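Local coordinates for protein histidine acid phosphatase (Bifidobacterium longum subsp. infantis, PDB 6RXD) that is a multiple inositol polyphosphate phosphatase, a histidine acid phytase that removes phosphate groups from inositol hexakisphosphate by hydrolysis and probably also dephosphorylates 2,3-bisphosphoglycerate, at residues L58-M62 with S295-K299; S241-L245 with E301-A305; A305-N310 with F345-L349. All blocks are in the same frame, centred on the assembly; numbering follows the deposited sequence.

All three contacts are buried and gather round helix 301-317, on the same side of the chain's centre. Contacts 2 and 3 share Ala305 of that helix, whereas contact 1 involves strand 297-298, which leads into it, and helix 55-69. Contacts 1 and 2 are peripheral, their centres about 27 and 26 Å from the centre of the chain; contact 3 is deeper, at about 17 Å. The chemistry changes with place. Contact 1 is aliphatic, with lysines at its outer margin. Contact 2 couples helix packing to a histidine-glutamate pair beside a bound zinc ion. Contact 3 is built on aromatic rings and a methionine sulfur.

Contact 1: residues L58-M62 with S295-K299; sequences LLMRM and SKKIK
Leu58 packs on Ile298 where helix 55-69 lies against a short two-stranded antiparallel sheet, strands 264-265 and 297-298, in the helical region of this branch 2 histidine phosphatase. Aliphatic packing carries most of the contact. Its focus is the terminal methyl of Ile298: with CG1 beside the backbone N (chi1 -73°) and the chain extended beyond it, CD1 reaches the helix and lies 3.7 Å from Leu58 CB. From the next helical residue Leu59 brings CD2 to 3.8 Å from Ile298 CD1, its side chain set roughly perpendicular to that of the isoleucine.

A second kind of contact sets side-chain methyls against backbone. Leu58 spreads its two branches over the peptides ahead of Ile298, CD1 at 3.7 Å from Lys297 N and CD2 at 3.7 Å from Lys296 O. No hydrogen bond crosses here; the strand's backbone pairs instead with its neighbour, Lys296 with Asn266 and Ile298 with Trp264.

The charged groups turn elsewhere. Lys296 offers its CB, 4.1 Å from Leu58 CD1, then bends and carries its amino group off from the helix, while the side chain of Lys297 sets out from the opposite side of the strand, away from helix 55-69. Met62, fully extended and resting also on Ala304 and Trp264, closes the apolar patch with a looser approach, its SD 4.4 Å from Ile298 CD1.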
loop_
_atom_site.group_PDB
_atom_site.type_symbol
_atom_site.label_atom_id
_atom_site.label_comp_id
_atom_site.label_asym_id
_atom_site.label_seq_id
_atom_site.Cartn_x
_atom_site.Cartn_y
_atom_site.Cartn_z
ATOM N N LEU A 58 -1.657 7.536 -23.491
ATOM C CA LEU A 58 -1.059 8.814 -23.856
ATOM C C LEU A 58 0.307 8.633 -24.499
ATOM O O LEU A 58 0.652 9.341 -25.456
ATOM C CB LEU A 58 -0.957 9.735 -22.632
ATOM C CG LEU A 58 -2.274 10.352 -22.157
ATOM C CD1 LEU A 58 -2.115 10.964 -20.778
ATOM C CD2 LEU A 58 -2.729 11.402 -23.154
ATOM N N LEU A 59 1.096 7.692 -23.980
ATOM C CA LEU A 59 2.409 7.472 -24.550
ATOM C C LEU A 59 2.332 6.845 -25.942
ATOM O O LEU A 59 3.180 7.112 -26.786
ATOM C CB LEU A 59 3.301 6.668 -23.603
ATOM C CG LEU A 59 3.815 7.448 -22.385
ATOM C CD1 LEU A 59 4.531 6.497 -21.462
ATOM C CD2 LEU A 59 4.764 8.582 -22.805
ATOM N N MET A 60 1.312 6.024 -26.192
ATOM C CA MET A 60 1.083 5.546 -27.564
ATOM C C MET A 60 0.639 6.663 -28.508
ATOM O O MET A 60 1.040 6.683 -29.664
ATOM C CB MET A 60 0.077 4.389 -27.614
ATOM C CG MET A 60 0.021 3.688 -28.983
ATOM S SD MET A 60 1.569 2.822 -29.348
ATOM C CE MET A 60 1.226 1.186 -28.713
ATOM N N ARG A 61 -0.180 7.601 -28.036
ATOM C CA ARG A 61 -0.530 8.741 -28.886
ATOM C C ARG A 61 0.727 9.549 -29.222
ATOM O O ARG A 61 0.903 9.998 -30.357
ATOM C CB ARG A 61 -1.575 9.644 -28.201
ATOM C CG ARG A 61 -2.857 8.922 -27.766
ATOM C CD ARG A 61 -3.703 8.441 -28.961
ATOM N NE ARG A 61 -3.258 7.141 -29.483
ATOM C CZ ARG A 61 -3.539 5.967 -28.919
ATOM N NH1 ARG A 61 -4.263 5.905 -27.803
ATOM N NH2 ARG A 61 -3.093 4.842 -29.468
ATOM N N MET A 62 1.618 9.700 -28.247
ATOM C CA MET A 62 2.875 10.411 -28.470
ATOM C C MET A 62 3.729 9.646 -29.481
ATOM O O MET A 62 4.346 10.242 -30.381
ATOM C CB MET A 62 3.621 10.569 -27.136
ATOM C CG MET A 62 4.943 11.312 -27.223
ATOM S SD MET A 62 5.635 11.496 -25.562
ATOM C CE MET A 62 7.060 12.518 -25.920
ATOM N N SER A 295 -9.623 14.172 -20.755
ATOM C CA SER A 295 -8.926 15.368 -20.296
ATOM C C SER A 295 -7.489 15.075 -19.895
ATOM O O SER A 295 -6.680 15.985 -19.763
ATOM C CB SER A 295 -9.659 16.001 -19.114
ATOM O OG SER A 295 -10.827 16.659 -19.551
ATOM N N LYS A 296 -7.186 13.795 -19.672
ATOM C CA LYS A 296 -5.822 13.393 -19.328
ATOM C C LYS A 296 -4.900 13.753 -20.500
ATOM O O LYS A 296 -5.267 13.567 -21.671
ATOM C CB LYS A 296 -5.752 11.893 -19.056
ATOM C CG LYS A 296 -6.547 11.412 -17.832
ATOM C CD LYS A 296 -6.089 12.070 -16.537
ATOM C CE LYS A 296 -6.948 11.596 -15.352
ATOM N NZ LYS A 296 -6.593 12.276 -14.080
ATOM N N LYS A 297 -3.702 14.251 -20.194
ATOM C CA LYS A 297 -2.858 14.833 -21.234
ATOM C C LYS A 297 -1.355 14.788 -20.960
ATOM O O LYS A 297 -0.918 14.636 -19.815
ATOM C CB LYS A 297 -3.274 16.286 -21.476
ATOM C CG LYS A 297 -3.146 17.191 -20.258
ATOM C CD LYS A 297 -3.930 18.479 -20.522
ATOM C CE LYS A 297 -4.421 19.140 -19.253
ATOM N NZ LYS A 297 -5.345 20.265 -19.608
ATOM N N ILE A 298 -0.579 14.900 -22.037
ATOM C CA ILE A 298 0.862 15.114 -21.959
ATOM C C ILE A 298 1.126 16.476 -22.607
ATOM O O ILE A 298 0.825 16.672 -23.792
ATOM C CB ILE A 298 1.656 14.010 -22.716
ATOM C CG1 ILE A 298 1.634 12.688 -21.939
ATOM C CG2 ILE A 298 3.100 14.439 -22.962
ATOM C CD1 ILE A 298 2.263 11.492 -22.722
ATOM N N LYS A 299 1.659 17.432 -21.847
ATOM C CA LYS A 299 1.940 18.739 -22.439
ATOM C C LYS A 299 3.359 19.216 -22.176
ATOM O O LYS A 299 3.731 20.328 -22.540
ATOM C CB LYS A 299 0.920 19.798 -22.000
ATOM C CG LYS A 299 1.047 20.246 -20.562
ATOM C CD LYS A 299 0.031 19.539 -19.688
ATOM C CE LYS A 299 0.164 19.949 -18.229
ATOM N NZ LYS A 299 -0.952 20.826 -17.784
#

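Contact 2: residues S241-L245 with E301-A305; sequences SHDLL and EYDAA. With ZN (zinc ion), chain C.
With chi1 at 178°, the His242 ring swings away from its own amide nitrogen, while Glu301 places CG beside its backbone N and then runs extended, which brings imidazole and carboxylate alongside each other with a common heading. They join two crossing helices, 235-245 and 301-317, whose local axes make an angle of 57°, through a His-carboxylate hydrogen bond next to a zinc ion. ND1 of His242 donates to Glu301 OE2 over 2.6 Å, a short and nearly straight bond. The acceptor lies in the ring plane of the histidine, whereas the donor meets the syn side of OE2 from 29° out of the carboxylate plane. On its other nitrogen the ring holds zinc, NE2 to metal 2.2 Å, and Glu251 is the second protein ligand. Glu301 thus acts here as a second-shell residue that fixes the ring's rotation and would tend to make NE2 a stronger electron donor; both residues are also known as ligands of a zinc site of this protein, although Glu301 binds no zinc in this model.

Small side chains let the helices come close, with Ser241 CA 5.1 Å from Ala305 CA. Ser241 packs its CB 3.6 Å from Ala305 CB, its hydroxyl bonding back to Val237 O within its own helix. Leu245 CD1 presses to 3.4 Å from Glu301 O and lies 3.8 Å from Ala304 CB. On the flank where Phe345 of helix 339-357 joins the packing, one branch of Leu244 completes the interface, CD2 at 3.8 Å from Ala305 CB.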
loop_
_atom_site.group_PDB
_atom_site.type_symbol
_atom_site.label_atom_id
_atom_site.label_comp_id
_atom_site.label_asym_id
_atom_site.label_seq_id
_atom_site.Cartn_x
_atom_site.Cartn_y
_atom_site.Cartn_z
ATOM N N SER A 241 13.691 14.466 -16.522
ATOM C CA SER A 241 12.637 14.169 -17.482
ATOM C C SER A 241 13.183 14.225 -18.902
ATOM O O SER A 241 12.912 13.349 -19.718
ATOM C CB SER A 241 11.478 15.162 -17.337
ATOM O OG SER A 241 10.828 15.015 -16.080
ATOM N N HIS A 242 13.938 15.274 -19.201
ATOM C CA HIS A 242 14.539 15.400 -20.509
ATOM C C HIS A 242 15.529 14.266 -20.762
ATOM O O HIS A 242 15.549 13.672 -21.844
ATOM C CB HIS A 242 15.250 16.734 -20.650
ATOM C CG HIS A 242 15.918 16.883 -21.970
ATOM N ND1 HIS A 242 15.215 17.197 -23.115
ATOM C CD2 HIS A 242 17.199 16.692 -22.357
ATOM C CE1 HIS A 242 16.039 17.228 -24.141
ATOM N NE2 HIS A 242 17.249 16.923 -23.706
ATOM N N ASP A 243 16.357 13.976 -19.763
ATOM C CA ASP A 243 17.356 12.913 -19.847
ATOM C C ASP A 243 16.708 11.583 -20.237
ATOM O O ASP A 243 17.153 10.883 -21.161
ATOM C CB ASP A 243 18.052 12.786 -18.490
ATOM C CG ASP A 243 19.335 11.987 -18.556
ATOM O OD1 ASP A 243 20.331 12.504 -19.097
ATOM O OD2 ASP A 243 19.352 10.853 -18.038
ATOM N N LEU A 244 15.649 11.242 -19.520
ATOM C CA LEU A 244 14.967 9.979 -19.731
ATOM C C LEU A 244 14.445 9.879 -21.150
ATOM O O LEU A 244 14.654 8.881 -21.837
ATOM C CB LEU A 244 13.798 9.857 -18.759
ATOM C CG LEU A 244 13.069 8.526 -18.831
ATOM C CD1 LEU A 244 13.956 7.436 -18.213
ATOM C CD2 LEU A 244 11.714 8.607 -18.143
ATOM N N LEU A 245 13.759 10.923 -21.591
ATOM C CA LEU A 245 13.086 10.882 -22.887
ATOM C C LEU A 245 14.064 10.930 -24.049
ATOM O O LEU A 245 13.747 10.470 -25.144
ATOM C CB LEU A 245 12.076 12.029 -23.015
ATOM C CG LEU A 245 10.915 11.990 -22.020
ATOM C CD1 LEU A 245 10.123 13.285 -22.092
ATOM C CD2 LEU A 245 10.001 10.809 -22.300
ATOM N N GLU A 301 7.698 17.639 -21.197
ATOM C CA GLU A 301 8.592 16.508 -20.938
ATOM C C GLU A 301 8.349 15.876 -19.574
ATOM O O GLU A 301 8.389 14.657 -19.446
ATOM C CB GLU A 301 10.068 16.909 -21.047
ATOM C CG GLU A 301 10.527 17.227 -22.460
ATOM C CD GLU A 301 11.951 17.741 -22.491
ATOM O OE1 GLU A 301 12.394 18.338 -21.487
ATOM O OE2 GLU A 301 12.641 17.546 -23.509
ATOM N N TYR A 302 8.123 16.701 -18.552
ATOM C CA TYR A 302 7.762 16.178 -17.243
ATOM C C TYR A 302 6.596 15.193 -17.329
ATOM O O TYR A 302 6.675 14.104 -16.776
ATOM C CB TYR A 302 7.443 17.306 -16.247
ATOM C CG TYR A 302 6.911 16.828 -14.905
ATOM C CD1 TYR A 302 7.759 16.679 -13.818
ATOM C CD2 TYR A 302 5.565 16.519 -14.732
ATOM C CE1 TYR A 302 7.279 16.231 -12.591
ATOM C CE2 TYR A 302 5.077 16.072 -13.516
ATOM C CZ TYR A 302 5.940 15.935 -12.450
ATOM O OH TYR A 302 5.457 15.492 -11.239
ATOM N N ASP A 303 5.517 15.575 -18.011
ATOM C CA ASP A 303 4.360 14.694 -18.137
ATOM C C ASP A 303 4.704 13.375 -18.801
ATOM O O ASP A 303 4.285 12.313 -18.328
ATOM C CB ASP A 303 3.265 15.359 -18.978
ATOM C CG ASP A 303 2.602 16.517 -18.275
ATOM O OD1 ASP A 303 2.762 16.677 -17.043
ATOM O OD2 ASP A 303 1.893 17.260 -18.979
ATOM N N ALA A 304 5.424 13.434 -19.917
ATOM C CA ALA A 304 5.759 12.211 -20.645
ATOM C C ALA A 304 6.681 11.309 -19.834
ATOM O O ALA A 304 6.473 10.092 -19.780
ATOM C CB ALA A 304 6.375 12.533 -22.008
ATOM N N ALA A 305 7.685 11.898 -19.185
ATOM C CA ALA A 305 8.640 11.110 -18.409
ATOM C C ALA A 305 7.972 10.477 -17.191
ATOM O O ALA A 305 8.234 9.312 -16.864
ATOM C CB ALA A 305 9.847 11.966 -17.985
HETATM ZN ZN ZN C . 19.145 16.318 -24.595
#

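Contact 3: residues A305-N310 with F345-L349; sequences AMDLYN and FAWAL
Tyr309 and Phe345 lie alongside each other with opposite headings at the heart of a nearly perpendicular helix-helix crossing, where the local axes of segments 305-310 and 345-349 cross at about 91°, 10.9 Å apart at their closest. The tight part is a CH-pi contact: Phe345 CB sits over the centre of one face of the Tyr309 ring, 3.6 Å from its centroid and almost on the ring normal. The two rings themselves meet obliquely, their planes at 55°. Leu349 approaches the same tyrosine from the edge, in the ring plane, with CD1 at 3.6 Å from Tyr309 CE2. The phenol oxygen lies against Ala346, Tyr309 OH being 3.3 Å from Ala346 CB, and is satisfied by a hydrogen bond to the carbonyl of Tyr9.

Met306 fills the flank beside Phe345. Bent at chi2 (-61°) and again at chi3, its chain brings SD to 3.5 Å from Phe345 CD1, an oblique Met-aromatic contact. The folded end then directs CE at Leu349, tip to tip, with 3.8 Å between Met306 CE and Leu349 CD2.

Leu349 is partly exposed although its methyls are packed; the looser side is where Asn310, also partly exposed, faces it, with OD1 of Asn310 no nearer than 4.3 Å to Leu349 CD1. The amide there is held by its own helix: Asn310 ND2 donates to Met306 O over 2.9 Å, and the backbone N of Asn310 reaches that oxygen from the opposite face of the carbonyl plane.

Helix 235-245 covers Phe345 through Ser241 and Leu244, while helix 55-69 packs on Asp307 through Tyr55, Leu58 and Leu59, so helix 301-317 is in contact with helices 235-245, 339-357 and 55-69.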
loop_
_atom_site.group_PDB
_atom_site.type_symbol
_atom_site.label_atom_id
_atom_site.label_comp_id
_atom_site.label_asym_id
_atom_site.label_seq_id
_atom_site.Cartn_x
_atom_site.Cartn_y
_atom_site.Cartn_z
ATOM N N ALA A 305 7.685 11.898 -19.185
ATOM C CA ALA A 305 8.640 11.110 -18.409
ATOM C C ALA A 305 7.972 10.477 -17.191
ATOM O O ALA A 305 8.234 9.312 -16.864
ATOM C CB ALA A 305 9.847 11.966 -17.985
ATOM N N MET A 306 7.120 11.238 -16.503
ATOM C CA MET A 306 6.433 10.681 -15.347
ATOM C C MET A 306 5.454 9.597 -15.774
ATOM O O MET A 306 5.262 8.627 -15.048
ATOM C CB MET A 306 5.726 11.777 -14.530
ATOM C CG MET A 306 6.677 12.696 -13.745
ATOM S SD MET A 306 7.707 11.851 -12.511
ATOM C CE MET A 306 6.460 10.873 -11.680
ATOM N N ASP A 307 4.849 9.736 -16.949
ATOM C CA ASP A 307 4.001 8.661 -17.465
ATOM C C ASP A 307 4.826 7.407 -17.754
ATOM O O ASP A 307 4.393 6.291 -17.434
ATOM C CB ASP A 307 3.230 9.101 -18.715
ATOM C CG ASP A 307 2.166 10.128 -18.406
ATOM O OD1 ASP A 307 1.993 10.456 -17.218
ATOM O OD2 ASP A 307 1.503 10.603 -19.349
ATOM N N LEU A 308 6.014 7.592 -18.321
ATOM C CA LEU A 308 6.898 6.465 -18.625
ATOM C C LEU A 308 7.369 5.810 -17.326
ATOM O O LEU A 308 7.425 4.580 -17.225
ATOM C CB LEU A 308 8.106 6.914 -19.472
ATOM C CG LEU A 308 9.029 5.800 -19.986
ATOM C CD1 LEU A 308 8.201 4.800 -20.776
ATOM C CD2 LEU A 308 10.113 6.400 -20.869
ATOM N N TYR A 309 7.697 6.632 -16.331
ATOM C CA TYR A 309 8.064 6.106 -15.021
ATOM C C TYR A 309 6.906 5.323 -14.410
ATOM O O TYR A 309 7.112 4.265 -13.815
ATOM C CB TYR A 309 8.511 7.231 -14.084
ATOM C CG TYR A 309 8.768 6.754 -12.671
ATOM C CD1 TYR A 309 9.898 6.005 -12.364
ATOM C CD2 TYR A 309 7.884 7.053 -11.649
ATOM C CE1 TYR A 309 10.124 5.562 -11.058
ATOM C CE2 TYR A 309 8.109 6.619 -10.362
ATOM C CZ TYR A 309 9.224 5.876 -10.076
ATOM O OH TYR A 309 9.423 5.448 -8.783
ATOM N N ASN A 310 5.679 5.823 -14.552
ATOM C CA ASN A 310 4.532 5.081 -14.026
ATOM C C ASN A 310 4.363 3.715 -14.694
ATOM O O ASN A 310 3.917 2.754 -14.057
ATOM C CB ASN A 310 3.237 5.901 -14.122
ATOM C CG ASN A 310 3.016 6.767 -12.884
ATOM O OD1 ASN A 310 2.561 6.277 -11.849
ATOM N ND2 ASN A 310 3.360 8.037 -12.979
ATOM N N PHE A 345 12.191 10.566 -9.915
ATOM C CA PHE A 345 10.749 10.403 -10.112
ATOM C C PHE A 345 10.096 9.756 -8.897
ATOM O O PHE A 345 8.980 10.116 -8.511
ATOM C CB PHE A 345 10.475 9.570 -11.368
ATOM C CG PHE A 345 11.129 10.122 -12.608
ATOM C CD1 PHE A 345 11.197 11.489 -12.815
ATOM C CD2 PHE A 345 11.712 9.274 -13.543
ATOM C CE1 PHE A 345 11.809 12.008 -13.951
ATOM C CE2 PHE A 345 12.338 9.789 -14.680
ATOM C CZ PHE A 345 12.381 11.162 -14.879
ATOM N N ALA A 346 10.800 8.799 -8.296
ATOM C CA ALA A 346 10.339 8.187 -7.056
ATOM C C ALA A 346 10.206 9.218 -5.950
ATOM O O ALA A 346 9.272 9.161 -5.158
ATOM C CB ALA A 346 11.288 7.066 -6.618
ATOM N N TRP A 347 11.151 10.148 -5.874
ATOM C CA TRP A 347 11.041 11.192 -4.857
ATOM C C TRP A 347 9.828 12.055 -5.119
ATOM O O TRP A 347 9.097 12.387 -4.195
ATOM C CB TRP A 347 12.293 12.060 -4.821
ATOM C CG TRP A 347 12.100 13.317 -4.045
ATOM C CD1 TRP A 347 11.952 13.439 -2.683
ATOM C CD2 TRP A 347 12.063 14.648 -4.571
ATOM N NE1 TRP A 347 11.804 14.768 -2.344
ATOM C CE2 TRP A 347 11.872 15.528 -3.485
ATOM C CE3 TRP A 347 12.148 15.180 -5.860
ATOM C CZ2 TRP A 347 11.787 16.915 -3.648
ATOM C CZ3 TRP A 347 12.056 16.562 -6.023
ATOM C CH2 TRP A 347 11.880 17.410 -4.923
ATOM N N ALA A 348 9.620 12.432 -6.378
ATOM C CA ALA A 348 8.456 13.242 -6.727
ATOM C C ALA A 348 7.152 12.547 -6.293
ATOM O O ALA A 348 6.260 13.192 -5.735
ATOM C CB ALA A 348 8.447 13.539 -8.225
ATOM N N LEU A 349 7.039 11.242 -6.527
ATOM C CA LEU A 349 5.835 10.518 -6.103
ATOM C C LEU A 349 5.753 10.372 -4.581
ATOM O O LEU A 349 4.683 10.574 -3.977
ATOM C CB LEU A 349 5.748 9.141 -6.756
ATOM C CG LEU A 349 5.500 9.148 -8.264
ATOM C CD1 LEU A 349 5.143 7.738 -8.745
ATOM C CD2 LEU A 349 4.393 10.129 -8.600
#